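PDB 6LSU: intracellular protein transport protein USO1 from Saccharomyces cerevisiae S288c, which is a homodimeric vesicle tether required for transport from the endoplasmic reticulum to the Golgi, represented here by its globular head, without the coiled-coil tail. Local coordinates for residues 421-424 and 425-429; 560-563 and 564-568; 620-623 and 624-628; 669-673 and 674-678. One frame throughout, in Å; residues are numbered along the deposited sequence.

How the contacts relate
All four contacts are local, spanning neighbouring turns of one backbone in the helical head of USO1. Contacts 1 and 2 lie within helices 421-435 and 559-568, and contact 3 covers the start of helix 622-637 with the two residues before it; all three, in ARM repeats 7, 9 and 10, are largely buried. Contact 4 joins the last residues of helix 660-673 to the following loop and is only partly buried. Contact 1 adds a methyl over a phenyl face to its backbone bonds, contact 2 a serine hydroxyl, contact 3 a loose methyl-thiol touch, and contact 4 rests on two phenylalanines. Contacts 3 and 4 touch, L627 CD2 lying 3.6 Å from F670 CE1.

Contact 1. Residues 421-424 and 425-429; sequences FDTR and VACSR
T423 and C427 share the shortest bond of this helical turn, the amide N of C427 lying 2.8 Å from T423 O. One residue earlier, A426 N donates to D422 O at 2.9 Å, and V425 N reaches F421 O at the same separation. The S428 N to R424 O bond is longer, 3.2 Å. Four consecutive i to i+4 bonds thus build the first turns of helix 421-435.

Beside this ladder, F421 and V425 make the side-chain contact. In F421 CG stands anti to the backbone N (chi1 -179°), which carries the ring along the helix so that one face receives a methyl of V425. CG1 of V425 sits 3.9 Å from the F421 ring centroid and 19° off the normal, a CH-pi contact displaced toward the rim, with CG1 of V425 3.7 Å from F421 CE2. The other side chains meet mainly backbone across the turn: A426 CB rests 3.3 Å from T423 O, and the T423 methyl CG2 only grazes C427 SG at 4.4 Å.

Beyond the turn, A426 packs on L359 and L360 of helix 354-366, while V425 and R424 touch F519 of helix 514-528. The polar ends find partners outside it as well, D422 OD2 bonding to T688 OG1 and R424 NH2 to M412 O.

The contact itself is therefore neutral, backbone bonds sealed by one methyl-ring contact, and its charged groups serve to join the turn to other segments. An acid in the first turn, as D422 is, would also probably suit the partial positive charge of the helix start.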
loop_
_atom_site.group_PDB
_atom_site.type_symbol
_atom_site.label_atom_id
_atom_site.label_comp_id
_atom_site.label_asym_id
_atom_site.label_seq_id
_atom_site.Cartn_x
_atom_site.Cartn_y
_atom_site.Cartn_z
ATOM N N PHE A 421 -7.388 12.412 -4.765
ATOM C CA PHE A 421 -8.282 11.337 -5.215
ATOM C C PHE A 421 -7.994 10.107 -4.370
ATOM O O PHE A 421 -8.969 9.523 -3.923
ATOM C CB PHE A 421 -8.119 11.097 -6.716
ATOM C CG PHE A 421 -9.015 10.034 -7.290
ATOM C CD1 PHE A 421 -10.394 10.226 -7.346
ATOM C CD2 PHE A 421 -8.499 8.816 -7.685
ATOM C CE1 PHE A 421 -11.235 9.242 -7.856
ATOM C CE2 PHE A 421 -9.324 7.823 -8.183
ATOM C CZ PHE A 421 -10.682 8.053 -8.321
ATOM N N ASP A 422 -6.727 9.784 -4.139
ATOM C CA ASP A 422 -6.249 8.620 -3.340
ATOM C C ASP A 422 -6.922 8.590 -1.954
ATOM O O ASP A 422 -7.453 7.532 -1.611
ATOM C CB ASP A 422 -4.721 8.589 -3.292
ATOM C CG ASP A 422 -4.103 8.001 -4.559
ATOM O OD1 ASP A 422 -4.867 7.626 -5.506
ATOM O OD2 ASP A 422 -2.868 7.893 -4.583
ATOM N N THR A 423 -6.939 9.719 -1.225
ATOM C CA THR A 423 -7.649 9.841 0.074
ATOM C C THR A 423 -9.107 9.454 -0.143
ATOM O O THR A 423 -9.615 8.552 0.528
ATOM C CB THR A 423 -7.486 11.236 0.685
ATOM O OG1 THR A 423 -6.170 11.437 1.187
ATOM C CG2 THR A 423 -8.417 11.526 1.841
ATOM N N ARG A 424 -9.781 10.078 -1.093
ATOM C CA ARG A 424 -11.204 9.776 -1.425
ATOM C C ARG A 424 -11.396 8.293 -1.714
ATOM O O ARG A 424 -12.419 7.713 -1.320
ATOM C CB ARG A 424 -11.655 10.645 -2.597
ATOM C CG ARG A 424 -11.712 12.122 -2.221
ATOM C CD ARG A 424 -12.091 13.005 -3.368
ATOM N NE ARG A 424 -13.510 12.839 -3.595
ATOM C CZ ARG A 424 -14.167 13.165 -4.707
ATOM N NH1 ARG A 424 -13.530 13.705 -5.733
ATOM N NH2 ARG A 424 -15.471 12.990 -4.764
ATOM N N VAL A 425 -10.492 7.613 -2.373
ATOM C CA VAL A 425 -10.813 6.171 -2.642
ATOM C C VAL A 425 -10.471 5.349 -1.393
ATOM O O VAL A 425 -11.248 4.487 -1.055
ATOM C CB VAL A 425 -10.211 5.629 -3.944
ATOM C CG1 VAL A 425 -9.477 6.697 -4.706
ATOM C CG2 VAL A 425 -9.417 4.375 -3.778
ATOM N N ALA A 426 -9.462 5.734 -0.631
ATOM C CA ALA A 426 -9.146 5.140 0.679
ATOM C C ALA A 426 -10.385 5.253 1.595
ATOM O O ALA A 426 -10.735 4.217 2.294
ATOM C CB ALA A 426 -7.926 5.841 1.243
ATOM N N CYS A 427 -11.019 6.448 1.622
ATOM C CA CYS A 427 -12.278 6.644 2.400
ATOM C C CYS A 427 -13.314 5.583 1.967
ATOM O O CYS A 427 -13.939 4.928 2.800
ATOM C CB CYS A 427 -12.813 8.051 2.202
ATOM S SG CYS A 427 -11.898 9.262 3.205
ATOM N N SER A 428 -13.451 5.386 0.676
ATOM C CA SER A 428 -14.415 4.430 0.095
ATOM C C SER A 428 -14.052 3.009 0.562
ATOM O O SER A 428 -14.903 2.299 0.955
ATOM C CB SER A 428 -14.423 4.542 -1.414
ATOM O OG SER A 428 -15.003 3.412 -2.036
ATOM N N ARG A 429 -12.793 2.643 0.519
ATOM C CA ARG A 429 -12.316 1.303 0.926
ATOM C C ARG A 429 -12.505 1.088 2.444
ATOM O O ARG A 429 -12.866 -0.043 2.814
ATOM C CB ARG A 429 -10.857 1.148 0.510
ATOM C CG ARG A 429 -10.676 1.216 -0.998
ATOM C CD ARG A 429 -10.707 -0.126 -1.690
ATOM N NE ARG A 429 -9.530 -0.800 -1.181
ATOM C CZ ARG A 429 -8.334 -0.824 -1.764
ATOM N NH1 ARG A 429 -8.149 -0.270 -2.956
ATOM N NH2 ARG A 429 -7.332 -1.443 -1.154
#

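Contact 2. Residues 560-563 and 564-568; sequences IQTI and SELLT
S564 turns its OG beside its own backbone N, with chi1 -69°, and so folds the hydroxyl back onto I560 O one turn earlier. The bond measures 2.8 Å between OG and I560 O, with the donor tilted 17° from the carbonyl plane. The same oxygen accepts the regular helical bond from S564 N at 3.2 Å, but from well above the carbonyl plane, so that one residue grips one acceptor with two donors. In L566, CG likewise lies beside the backbone N (chi1 -76°), bringing it to 3.3 Å from T562 O and laying CD1 alongside the T562 methyl, CG2, at 4.2 Å.

The backbone ladder runs on through E565 N to Q561 O at 3.0 Å and L566 N to T562 O at 3.1 Å. The Q561 chain bends at chi2 and brings OE1 past the serine hydroxyl, although its NE2 is engaged by D599 O; T562 OG1 bonds to K558 O and T547 OG1. At the end of the helix T568 OG1 donates to E565 O, three residues back, at 3.0 Å. Replacing S564 by alanine would probably leave I560 O with the amide of this turn alone and open a small gap beside Q561 OE1.

Helix 559-568 belongs to ARM repeat 9. I560 and I563 lean on W589, and L567 on L583, all of helix 577-590; S564 meets F600 of helix 594-601 and V606 of helix 604-614, against which T568 also packs.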
loop_
_atom_site.group_PDB
_atom_site.type_symbol
_atom_site.label_atom_id
_atom_site.label_comp_id
_atom_site.label_asym_id
_atom_site.label_seq_id
_atom_site.Cartn_x
_atom_site.Cartn_y
_atom_site.Cartn_z
ATOM N N ILE A 560 -36.181 5.031 -8.355
ATOM C CA ILE A 560 -35.800 4.571 -9.710
ATOM C C ILE A 560 -36.306 5.545 -10.786
ATOM O O ILE A 560 -35.669 5.631 -11.841
ATOM C CB ILE A 560 -36.338 3.166 -9.978
ATOM C CG1 ILE A 560 -35.563 2.142 -9.144
ATOM C CG2 ILE A 560 -36.269 2.869 -11.482
ATOM C CD1 ILE A 560 -35.783 0.693 -9.543
ATOM N N GLN A 561 -37.441 6.196 -10.590
ATOM C CA GLN A 561 -37.984 7.149 -11.596
ATOM C C GLN A 561 -37.228 8.482 -11.471
ATOM O O GLN A 561 -36.790 9.019 -12.481
ATOM C CB GLN A 561 -39.503 7.298 -11.447
ATOM C CG GLN A 561 -40.239 7.212 -12.783
ATOM C CD GLN A 561 -40.038 5.872 -13.454
ATOM O OE1 GLN A 561 -39.381 5.757 -14.487
ATOM N NE2 GLN A 561 -40.599 4.838 -12.849
ATOM N N THR A 562 -36.986 8.946 -10.261
ATOM C CA THR A 562 -36.092 10.112 -9.977
ATOM C C THR A 562 -34.689 9.945 -10.606
ATOM O O THR A 562 -34.134 10.914 -11.154
ATOM C CB THR A 562 -35.901 10.326 -8.478
ATOM O OG1 THR A 562 -37.135 10.328 -7.760
ATOM C CG2 THR A 562 -35.221 11.649 -8.207
ATOM N N ILE A 563 -34.084 8.780 -10.498
ATOM C CA ILE A 563 -32.733 8.501 -11.086
ATOM C C ILE A 563 -32.881 8.532 -12.620
ATOM O O ILE A 563 -31.929 9.037 -13.294
ATOM C CB ILE A 563 -32.183 7.143 -10.569
ATOM C CG1 ILE A 563 -31.785 7.244 -9.094
ATOM C CG2 ILE A 563 -31.016 6.621 -11.397
ATOM C CD1 ILE A 563 -31.711 5.914 -8.382
ATOM N N SER A 564 -34.005 8.005 -13.152
ATOM C CA SER A 564 -34.299 7.951 -14.618
ATOM C C SER A 564 -34.306 9.366 -15.206
ATOM O O SER A 564 -33.579 9.600 -16.161
ATOM C CB SER A 564 -35.573 7.232 -14.903
ATOM O OG SER A 564 -35.453 5.835 -14.626
ATOM N N GLU A 565 -35.058 10.277 -14.595
ATOM C CA GLU A 565 -35.071 11.721 -14.926
ATOM C C GLU A 565 -33.642 12.262 -14.854
ATOM O O GLU A 565 -33.200 12.876 -15.850
ATOM C CB GLU A 565 -36.003 12.494 -13.983
ATOM C CG GLU A 565 -37.145 13.215 -14.692
ATOM C CD GLU A 565 -38.508 12.982 -14.058
ATOM O OE1 GLU A 565 -38.957 11.804 -14.053
ATOM O OE2 GLU A 565 -39.097 13.965 -13.534
ATOM N N LEU A 566 -32.917 12.009 -13.754
ATOM C CA LEU A 566 -31.507 12.470 -13.583
ATOM C C LEU A 566 -30.642 11.917 -14.721
ATOM O O LEU A 566 -29.892 12.703 -15.324
ATOM C CB LEU A 566 -30.992 12.043 -12.204
ATOM C CG LEU A 566 -31.528 12.894 -11.060
ATOM C CD1 LEU A 566 -31.333 12.210 -9.709
ATOM C CD2 LEU A 566 -30.921 14.296 -11.100
ATOM N N LEU A 567 -30.771 10.628 -15.024
ATOM C CA LEU A 567 -30.032 9.954 -16.123
ATOM C C LEU A 567 -30.243 10.737 -17.422
ATOM O O LEU A 567 -29.242 11.339 -17.910
ATOM C CB LEU A 567 -30.517 8.509 -16.258
ATOM C CG LEU A 567 -29.655 7.602 -17.113
ATOM C CD1 LEU A 567 -30.318 6.257 -17.330
ATOM C CD2 LEU A 567 -29.356 8.255 -18.435
ATOM N N THR A 568 -31.482 10.744 -17.940
ATOM C CA THR A 568 -31.836 11.304 -19.276
ATOM C C THR A 568 -31.318 12.733 -19.328
ATOM O O THR A 568 -30.542 12.994 -20.246
ATOM C CB THR A 568 -33.342 11.276 -19.555
ATOM O OG1 THR A 568 -34.084 11.906 -18.504
ATOM C CG2 THR A 568 -33.850 9.867 -19.725
#

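Contact 3. Residues 620-623 and 624-628; sequences EDVT and IKCLV
K625 N donates to D621 O at 2.9 Å and L627 N to T623 O at the same length, the first i to i+4 bonds of helix 622-637, with D621 standing at the N-cap position just before it.

Among the side chains, V622 and C626 meet in a loose apolar touch. In V622 the branch CG2 is anti to the backbone N, while C626 is modelled with its sulfur beside its own backbone N (chi1 -59°), which puts SG 3.9 Å from V622 CG2. SG also lies too close to V622 O in the model, so the exact fit is doubtful, and the bond from C626 N to V622 O is less sure for the same reason. The remaining approaches are of side chain to carbonyl: K625 CB lies 3.2 Å from D621 O, and L627 brings CG to 3.6 Å from T623 O. D621 CB and I624 CB pass 4.3 Å apart, and the aspartate makes no capping bond with its carboxylate. The lysine chain, bent at chi3, runs back past the helix start and ends in a weak bond from NZ to Q618 O.

Outward, the same residues seat the helix in ARM repeat 10. I624 and L627 both touch L583 of helix 577-590, and V628 packs on F613 of helix 604-614. T623 meets S674 and Y675.

Chemically, then, this turn is held by main-chain bonds and a single apolar touch, with no charge pair across it. The carboxylate of D621, if ionised, could favour the helix start at a distance through its charge, though without a capping bond.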
loop_
_atom_site.group_PDB
_atom_site.type_symbol
_atom_site.label_atom_id
_atom_site.label_comp_id
_atom_site.label_asym_id
_atom_site.label_seq_id
_atom_site.Cartn_x
_atom_site.Cartn_y
_atom_site.Cartn_z
ATOM N N GLU A 620 -20.213 9.116 -32.381
ATOM C CA GLU A 620 -20.279 10.277 -31.447
ATOM C C GLU A 620 -20.099 9.829 -29.987
ATOM O O GLU A 620 -19.143 10.335 -29.349
ATOM C CB GLU A 620 -21.514 11.162 -31.643
ATOM C CG GLU A 620 -21.125 12.543 -32.175
ATOM C CD GLU A 620 -21.758 13.739 -31.489
ATOM O OE1 GLU A 620 -21.854 14.803 -32.137
ATOM O OE2 GLU A 620 -22.134 13.609 -30.308
ATOM N N ASP A 621 -20.941 8.940 -29.455
ATOM C CA ASP A 621 -20.866 8.563 -28.014
ATOM C C ASP A 621 -21.090 7.069 -27.848
ATOM O O ASP A 621 -22.110 6.722 -27.249
ATOM C CB ASP A 621 -21.933 9.279 -27.185
ATOM C CG ASP A 621 -21.511 10.631 -26.648
ATOM O OD1 ASP A 621 -20.363 10.732 -26.181
ATOM O OD2 ASP A 621 -22.357 11.560 -26.676
ATOM N N VAL A 622 -20.177 6.233 -28.333
ATOM C CA VAL A 622 -20.461 4.779 -28.508
ATOM C C VAL A 622 -20.670 4.109 -27.140
ATOM O O VAL A 622 -21.417 3.048 -27.072
ATOM C CB VAL A 622 -19.368 4.091 -29.341
ATOM C CG1 VAL A 622 -17.980 4.590 -28.978
ATOM C CG2 VAL A 622 -19.459 2.582 -29.228
ATOM N N THR A 623 -20.062 4.672 -26.082
ATOM C CA THR A 623 -20.133 4.099 -24.716
ATOM C C THR A 623 -21.527 4.366 -24.130
ATOM O O THR A 623 -22.255 3.370 -23.875
ATOM C CB THR A 623 -18.988 4.602 -23.832
ATOM O OG1 THR A 623 -17.827 4.776 -24.638
ATOM C CG2 THR A 623 -18.661 3.616 -22.739
ATOM N N ILE A 624 -21.912 5.632 -23.950
ATOM C CA ILE A 624 -23.307 5.968 -23.557
ATOM C C ILE A 624 -24.305 5.212 -24.447
ATOM O O ILE A 624 -25.243 4.566 -23.928
ATOM C CB ILE A 624 -23.598 7.462 -23.649
ATOM C CG1 ILE A 624 -22.572 8.331 -22.922
ATOM C CG2 ILE A 624 -24.998 7.675 -23.128
ATOM C CD1 ILE A 624 -22.440 8.005 -21.462
ATOM N N LYS A 625 -24.116 5.282 -25.761
ATOM C CA LYS A 625 -25.092 4.687 -26.693
ATOM C C LYS A 625 -25.251 3.214 -26.311
ATOM O O LYS A 625 -26.420 2.780 -26.182
ATOM C CB LYS A 625 -24.678 5.032 -28.126
ATOM C CG LYS A 625 -24.972 4.013 -29.214
ATOM C CD LYS A 625 -24.489 4.522 -30.552
ATOM C CE LYS A 625 -23.994 3.429 -31.477
ATOM N NZ LYS A 625 -23.281 4.012 -32.645
ATOM N N CYS A 626 -24.164 2.475 -26.079
ATOM C CA CYS A 626 -24.270 1.019 -25.750
ATOM C C CYS A 626 -24.878 0.839 -24.335
ATOM O O CYS A 626 -25.644 -0.136 -24.105
ATOM C CB CYS A 626 -22.925 0.311 -25.883
ATOM S SG CYS A 626 -22.158 0.400 -27.543
ATOM N N LEU A 627 -24.590 1.752 -23.392
ATOM C CA LEU A 627 -25.067 1.607 -21.993
ATOM C C LEU A 627 -26.568 1.849 -21.936
ATOM O O LEU A 627 -27.289 1.003 -21.256
ATOM C CB LEU A 627 -24.303 2.551 -21.058
ATOM C CG LEU A 627 -22.924 2.042 -20.640
ATOM C CD1 LEU A 627 -22.254 3.028 -19.681
ATOM C CD2 LEU A 627 -23.048 0.658 -20.021
ATOM N N VAL A 628 -27.031 2.923 -22.602
ATOM C CA VAL A 628 -28.481 3.167 -22.846
ATOM C C VAL A 628 -29.081 1.910 -23.478
ATOM O O VAL A 628 -30.107 1.488 -23.030
ATOM C CB VAL A 628 -28.777 4.398 -23.720
ATOM C CG1 VAL A 628 -30.263 4.444 -24.046
ATOM C CG2 VAL A 628 -28.377 5.691 -23.032
#

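Contact 4. Residues 669-673 and 674-678; sequences QFKKD and SYFSK
F670 and F676 make the dense half of this contact, where helix 660-673 runs into the loop that follows it. Both rings are set by a CG anti to the backbone N (chi1 175° in F670). F676 lays its CB over one face of the F670 ring, CB to CZ 3.5 Å, in a CH-pi contact, and F670 in turn puts CE2 over the face of F676, 3.6 Å from its CG. The ring planes are inclined by 27° and their centroids are 4.8 Å apart, but they are slid so far that overlap is slight. S674 OG is bonded to F670 O in the model, at a length too short to trust, and S677 sets its CB against K671 O on this close side.

Toward the outside the fit slackens. K671 bends at chi2 and chi4 and brings NZ to the edge of the F676 ring, 3.9 Å from CE2, so the amine does not sit over the face. K672 and D673 are exposed and contribute little beyond their backbone.

Cutting F670 back to alanine is likely to open a gap against F676 CB and leave the F676 ring freer to turn.

F670 bridges two helices, packing against L627 and M630 of helix 622-637 and against F705 and, edge-to-face, F709 of helix 703-711. F676 packs on I706 and F709 of that second helix and on F701.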
loop_
_atom_site.group_PDB
_atom_site.type_symbol
_atom_site.label_atom_id
_atom_site.label_comp_id
_atom_site.label_asym_id
_atom_site.label_seq_id
_atom_site.Cartn_x
_atom_site.Cartn_y
_atom_site.Cartn_z
ATOM N N GLN A 669 -20.077 -4.430 -29.076
ATOM C CA GLN A 669 -19.199 -3.281 -29.400
ATOM C C GLN A 669 -18.740 -2.646 -28.093
ATOM O O GLN A 669 -17.645 -2.007 -28.095
ATOM C CB GLN A 669 -19.861 -2.223 -30.284
ATOM C CG GLN A 669 -18.916 -1.053 -30.550
ATOM C CD GLN A 669 -19.337 -0.094 -31.636
ATOM O OE1 GLN A 669 -20.404 0.523 -31.567
ATOM N NE2 GLN A 669 -18.462 0.077 -32.625
ATOM N N PHE A 670 -19.544 -2.787 -27.032
ATOM C CA PHE A 670 -19.283 -2.202 -25.690
ATOM C C PHE A 670 -18.072 -2.891 -25.043
ATOM O O PHE A 670 -17.210 -2.183 -24.483
ATOM C CB PHE A 670 -20.518 -2.333 -24.793
ATOM C CG PHE A 670 -20.313 -1.864 -23.376
ATOM C CD1 PHE A 670 -20.189 -0.513 -23.085
ATOM C CD2 PHE A 670 -20.169 -2.781 -22.347
ATOM C CE1 PHE A 670 -19.993 -0.084 -21.782
ATOM C CE2 PHE A 670 -19.956 -2.349 -21.049
ATOM C CZ PHE A 670 -19.893 -1.003 -20.763
ATOM N N LYS A 671 -18.049 -4.226 -25.100
ATOM C CA LYS A 671 -16.927 -5.068 -24.615
ATOM C C LYS A 671 -15.649 -4.672 -25.368
ATOM O O LYS A 671 -14.650 -4.406 -24.687
ATOM C CB LYS A 671 -17.261 -6.565 -24.749
ATOM C CG LYS A 671 -16.471 -7.504 -23.837
ATOM C CD LYS A 671 -15.188 -6.876 -23.258
ATOM C CE LYS A 671 -14.282 -7.813 -22.480
ATOM N NZ LYS A 671 -14.770 -8.062 -21.100
ATOM N N LYS A 672 -15.669 -4.574 -26.703
ATOM C CA LYS A 672 -14.418 -4.539 -27.521
ATOM C C LYS A 672 -13.975 -3.122 -27.916
ATOM O O LYS A 672 -12.788 -2.967 -28.135
ATOM C CB LYS A 672 -14.537 -5.375 -28.799
ATOM C CG LYS A 672 -15.285 -6.699 -28.686
ATOM C CD LYS A 672 -14.663 -7.758 -27.780
ATOM C CE LYS A 672 -13.214 -8.104 -28.082
ATOM N NZ LYS A 672 -12.284 -7.577 -27.052
ATOM N N ASP A 673 -14.847 -2.126 -28.035
ATOM C CA ASP A 673 -14.484 -0.866 -28.752
ATOM C C ASP A 673 -14.910 0.394 -27.972
ATOM O O ASP A 673 -14.929 1.480 -28.582
ATOM C CB ASP A 673 -15.056 -0.880 -30.180
ATOM C CG ASP A 673 -14.398 0.094 -31.147
ATOM O OD1 ASP A 673 -13.330 0.657 -30.800
ATOM O OD2 ASP A 673 -14.961 0.284 -32.247
ATOM N N SER A 674 -15.187 0.297 -26.667
ATOM C CA SER A 674 -15.608 1.453 -25.824
ATOM C C SER A 674 -14.592 1.725 -24.713
ATOM O O SER A 674 -13.587 0.998 -24.616
ATOM C CB SER A 674 -16.969 1.212 -25.229
ATOM O OG SER A 674 -16.925 0.098 -24.354
ATOM N N TYR A 675 -14.872 2.726 -23.875
ATOM C CA TYR A 675 -14.147 2.982 -22.603
ATOM C C TYR A 675 -14.039 1.695 -21.783
ATOM O O TYR A 675 -12.974 1.400 -21.208
ATOM C CB TYR A 675 -14.852 4.031 -21.765
ATOM C CG TYR A 675 -14.517 5.435 -22.178
ATOM C CD1 TYR A 675 -14.970 5.967 -23.368
ATOM C CD2 TYR A 675 -13.743 6.242 -21.370
ATOM C CE1 TYR A 675 -14.660 7.267 -23.745
ATOM C CE2 TYR A 675 -13.431 7.543 -21.729
ATOM C CZ TYR A 675 -13.877 8.059 -22.931
ATOM O OH TYR A 675 -13.593 9.344 -23.287
ATOM N N PHE A 676 -15.102 0.909 -21.734
ATOM C CA PHE A 676 -15.081 -0.338 -20.940
ATOM C C PHE A 676 -13.910 -1.195 -21.396
ATOM O O PHE A 676 -13.222 -1.808 -20.544
ATOM C CB PHE A 676 -16.372 -1.119 -21.087
ATOM C CG PHE A 676 -16.470 -2.338 -20.215
ATOM C CD1 PHE A 676 -16.908 -2.233 -18.896
ATOM C CD2 PHE A 676 -16.172 -3.594 -20.719
ATOM C CE1 PHE A 676 -17.020 -3.364 -18.088
ATOM C CE2 PHE A 676 -16.338 -4.728 -19.925
ATOM C CZ PHE A 676 -16.724 -4.615 -18.600
ATOM N N SER A 677 -13.680 -1.255 -22.699
ATOM C CA SER A 677 -12.687 -2.177 -23.305
ATOM C C SER A 677 -11.307 -1.938 -22.674
ATOM O O SER A 677 -10.582 -2.937 -22.439
ATOM C CB SER A 677 -12.653 -2.033 -24.800
ATOM O OG SER A 677 -12.089 -0.785 -25.163
ATOM N N LYS A 678 -10.934 -0.683 -22.404
ATOM C CA LYS A 678 -9.582 -0.429 -21.862
ATOM C C LYS A 678 -9.694 -0.032 -20.393
ATOM O O LYS A 678 -9.539 1.142 -20.069
ATOM C CB LYS A 678 -8.763 0.489 -22.777
ATOM C CG LYS A 678 -7.711 -0.233 -23.640
ATOM C CD LYS A 678 -7.308 -1.660 -23.200
ATOM C CE LYS A 678 -6.617 -1.744 -21.847
ATOM N NZ LYS A 678 -6.852 -3.051 -21.187
#